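Local coordinates for periplasmic His/Glu/Gln/Arg/opine family-binding protein (Silicibacter pomeroyi, PDB 3I6V) that binds lysine and probably delivers such amino acids to an ABC transporter as its periplasmic solute-binding component, at residues D36-R41 with G193-A198. Numbering follows the deposited sequence.
Sequences DELCKR and GKFDAA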
ATOM      1  N   ASP A  36      -1.205  15.682  -1.881  1.00 26.80           N
ATOM      2  CA  ASP A  36      -1.238  17.102  -2.258  1.00 28.32           C
ATOM      3  C   ASP A  36      -2.510  17.770  -1.778  1.00 28.53           C
ATOM      4  O   ASP A  36      -2.465  18.902  -1.276  1.00 30.06           O
ATOM      5  CB  ASP A  36      -1.129  17.292  -3.785  1.00 28.26           C
ATOM      6  CG  ASP A  36       0.256  16.959  -4.328  1.00 29.73           C
ATOM      7  OD1 ASP A  36       1.258  16.918  -3.550  1.00 29.54           O
ATOM      8  OD2 ASP A  36       0.343  16.785  -5.562  1.00 31.19           O
ATOM      9  N   GLU A  37      -3.648  17.104  -1.945  1.00 29.22           N
ATOM     10  CA  GLU A  37      -4.915  17.712  -1.523  1.00 29.81           C
ATOM     11  C   GLU A  37      -5.016  17.806   0.021  1.00 29.79           C
ATOM     12  O   GLU A  37      -5.548  18.784   0.573  1.00 28.03           O
ATOM     13  CB  GLU A  37      -6.107  16.963  -2.097  1.00 30.27           C
ATOM     14  CG  GLU A  37      -7.474  17.510  -1.648  1.00 32.00           C
ATOM     15  CD  GLU A  37      -7.744  18.945  -2.154  1.00 35.13           C
ATOM     16  OE1 GLU A  37      -7.029  19.432  -3.052  1.00 33.58           O
ATOM     17  OE2 GLU A  37      -8.673  19.591  -1.640  1.00 34.71           O
ATOM     18  N   LEU A  38      -4.481  16.802   0.720  1.00 29.02           N
ATOM     19  CA  LEU A  38      -4.459  16.881   2.189  1.00 28.22           C
ATOM     20  C   LEU A  38      -3.615  18.050   2.666  1.00 28.64           C
ATOM     21  O   LEU A  38      -4.035  18.783   3.561  1.00 28.15           O
ATOM     22  CB  LEU A  38      -3.985  15.575   2.849  1.00 26.96           C
ATOM     23  CG  LEU A  38      -4.901  14.382   2.651  1.00 27.20           C
ATOM     24  CD1 LEU A  38      -4.184  13.116   3.215  1.00 27.50           C
ATOM     25  CD2 LEU A  38      -6.255  14.590   3.343  1.00 27.03           C
ATOM     26  N   CYS A  39      -2.422  18.213   2.101  1.00 28.82           N
ATOM     27  CA  CYS A  39      -1.559  19.297   2.497  1.00 30.37           C
ATOM     28  C   CYS A  39      -2.191  20.657   2.177  1.00 31.58           C
ATOM     29  O   CYS A  39      -2.015  21.611   2.923  1.00 31.61           O
ATOM     30  CB  CYS A  39      -0.207  19.202   1.805  1.00 30.12           C
ATOM     31  SG  CYS A  39       0.884  17.912   2.471  1.00 30.66           S
ATOM     32  N   LYS A  40      -2.872  20.752   1.041  1.00 32.39           N
ATOM     33  CA  LYS A  40      -3.542  21.993   0.676  1.00 34.27           C
ATOM     34  C   LYS A  40      -4.601  22.337   1.739  1.00 34.33           C
ATOM     35  O   LYS A  40      -4.680  23.472   2.186  1.00 35.04           O
ATOM     36  CB  LYS A  40      -4.187  21.871  -0.701  1.00 34.72           C
ATOM     37  CG  LYS A  40      -4.930  23.135  -1.157  1.00 37.02           C
ATOM     38  CD  LYS A  40      -5.637  22.888  -2.478  1.00 40.26           C
ATOM     39  CE  LYS A  40      -6.056  24.231  -3.134  1.00 42.21           C
ATOM     40  NZ  LYS A  40      -6.970  23.931  -4.244  1.00 43.37           N
ATOM     41  N   ARG A  41      -5.379  21.342   2.152  1.00 34.23           N
ATOM     42  CA  ARG A  41      -6.447  21.561   3.105  1.00 34.34           C
ATOM     43  C   ARG A  41      -5.943  21.823   4.528  1.00 34.69           C
ATOM     44  O   ARG A  41      -6.620  22.493   5.296  1.00 35.26           O
ATOM     45  CB  ARG A  41      -7.411  20.391   3.098  1.00 34.31           C
ATOM     46  CG  ARG A  41      -8.370  20.413   1.947  1.00 33.99           C
ATOM     47  CD  ARG A  41      -9.045  19.096   1.877  1.00 32.70           C
ATOM     48  NE  ARG A  41      -9.962  18.983   0.753  1.00 33.86           N
ATOM     49  CZ  ARG A  41     -11.266  18.736   0.851  1.00 35.45           C
ATOM     50  NH1 ARG A  41     -11.841  18.593   2.037  1.00 35.53           N
ATOM     51  NH2 ARG A  41     -12.008  18.644  -0.251  1.00 36.52           N
ATOM     52  N   GLY A 193      -2.589  15.323  13.774  1.00 23.02           N
ATOM     53  CA  GLY A 193      -3.904  15.930  13.960  1.00 23.56           C
ATOM     54  C   GLY A 193      -4.337  16.775  12.743  1.00 23.76           C
ATOM     55  O   GLY A 193      -5.487  16.720  12.351  1.00 24.80           O
ATOM     56  N   LYS A 194      -3.418  17.536  12.153  1.00 24.11           N
ATOM     57  CA  LYS A 194      -3.698  18.297  10.904  1.00 24.87           C
ATOM     58  C   LYS A 194      -4.099  17.381   9.754  1.00 24.64           C
ATOM     59  O   LYS A 194      -5.100  17.617   9.048  1.00 24.00           O
ATOM     60  CB  LYS A 194      -2.491  19.161  10.497  1.00 25.15           C
ATOM     61  CG  LYS A 194      -2.353  20.431  11.322  1.00 27.40           C
ATOM     62  CD  LYS A 194      -0.944  21.030  11.194  1.00 28.49           C
ATOM     63  CE  LYS A 194      -0.854  22.309  12.027  1.00 33.26           C
ATOM     64  NZ  LYS A 194       0.332  23.084  11.645  1.00 35.85           N
ATOM     65  N   PHE A 195      -3.362  16.282   9.598  1.00 24.52           N
ATOM     66  CA  PHE A 195      -3.726  15.334   8.580  1.00 23.62           C
ATOM     67  C   PHE A 195      -5.036  14.671   8.868  1.00 23.84           C
ATOM     68  O   PHE A 195      -5.808  14.450   7.944  1.00 23.54           O
ATOM     69  CB  PHE A 195      -2.618  14.326   8.302  1.00 24.10           C
ATOM     70  CG  PHE A 195      -1.538  14.890   7.455  1.00 24.52           C
ATOM     71  CD1 PHE A 195      -0.295  15.155   7.989  1.00 24.62           C
ATOM     72  CD2 PHE A 195      -1.801  15.214   6.112  1.00 24.35           C
ATOM     73  CE1 PHE A 195       0.729  15.715   7.183  1.00 27.46           C
ATOM     74  CE2 PHE A 195      -0.811  15.756   5.312  1.00 24.18           C
ATOM     75  CZ  PHE A 195       0.459  16.000   5.843  1.00 25.50           C
ATOM     76  N   ASP A 196      -5.284  14.340  10.139  1.00 24.06           N
ATOM     77  CA  ASP A 196      -6.559  13.720  10.486  1.00 24.95           C
ATOM     78  C   ASP A 196      -7.754  14.637  10.172  1.00 24.99           C
ATOM     79  O   ASP A 196      -8.774  14.184   9.642  1.00 24.28           O
ATOM     80  CB  ASP A 196      -6.575  13.253  11.955  1.00 25.56           C
ATOM     81  CG  ASP A 196      -6.239  11.752  12.100  1.00 28.47           C
ATOM     82  OD1 ASP A 196      -5.576  11.387  13.098  1.00 30.44           O
ATOM     83  OD2 ASP A 196      -6.642  10.948  11.225  1.00 27.51           O
ATOM     84  N   ALA A 197      -7.614  15.909  10.540  1.00 25.66           N
ATOM     85  CA  ALA A 197      -8.656  16.891  10.274  1.00 26.98           C
ATOM     86  C   ALA A 197      -8.852  17.040   8.754  1.00 26.70           C
ATOM     87  O   ALA A 197      -9.974  17.108   8.292  1.00 27.25           O
ATOM     88  CB  ALA A 197      -8.317  18.240  10.932  1.00 26.79           C
ATOM     89  N   ALA A 198      -7.773  17.032   7.970  1.00 26.37           N
ATOM     90  CA  ALA A 198      -7.927  17.074   6.497  1.00 25.25           C
ATOM     91  C   ALA A 198      -8.612  15.835   5.910  1.00 25.22           C
ATOM     92  O   ALA A 198      -9.511  15.940   5.046  1.00 25.21           O
ATOM     93  CB  ALA A 198      -6.565  17.358   5.818  1.00 25.09           C
TER
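Leu38 and Cys39 meet the rim of the Phe195 ring where two helices cross in a lobe of a family 3 periplasmic solute-binding fold, a compact example of helix packing in which apolar contacts do the work and no hydrogen bond links 36-41 to 193-198. The axes of these segments approach to 8.9 Å at 105°, a spacing to which the small Ala198 probably contributes. Its methyl touches Leu38 twice: Ala198 CB lies 3.7 Å from Leu38 CD2 and equally near the Leu38 carbonyl oxygen. Phe195 turns its edge to the other helix, with CD2 3.9 Å from Leu38 CB, which lies in the ring plane. Farther round the same rim, Cys39 SG makes an edge-on sulfur-aromatic contact, 5.0 Å from the Phe195 ring centroid. Phe195 CG stands anti to its carbonyl carbon (chi1 -78°), which carries the ring toward helix 30-42. A serine in place of Phe195 would probably leave Cys39 SG without its aromatic neighbour and open a gap beside Leu38 CB. Met9 touches both Cys39 and Phe195, packing both helices against strand 7-11. At the margin, Arg41 brings its CB near the Ala198 methyl, while its guanidinium forms a salt bridge with Asp205 and a hydrogen bond with Ser201, farther along helix 189-204. Glu37 helps fix that group: Glu37 OE2, nearly in the guanidinium plane, accepts from Arg41 NE through its anti lone pair at 2.8 Å.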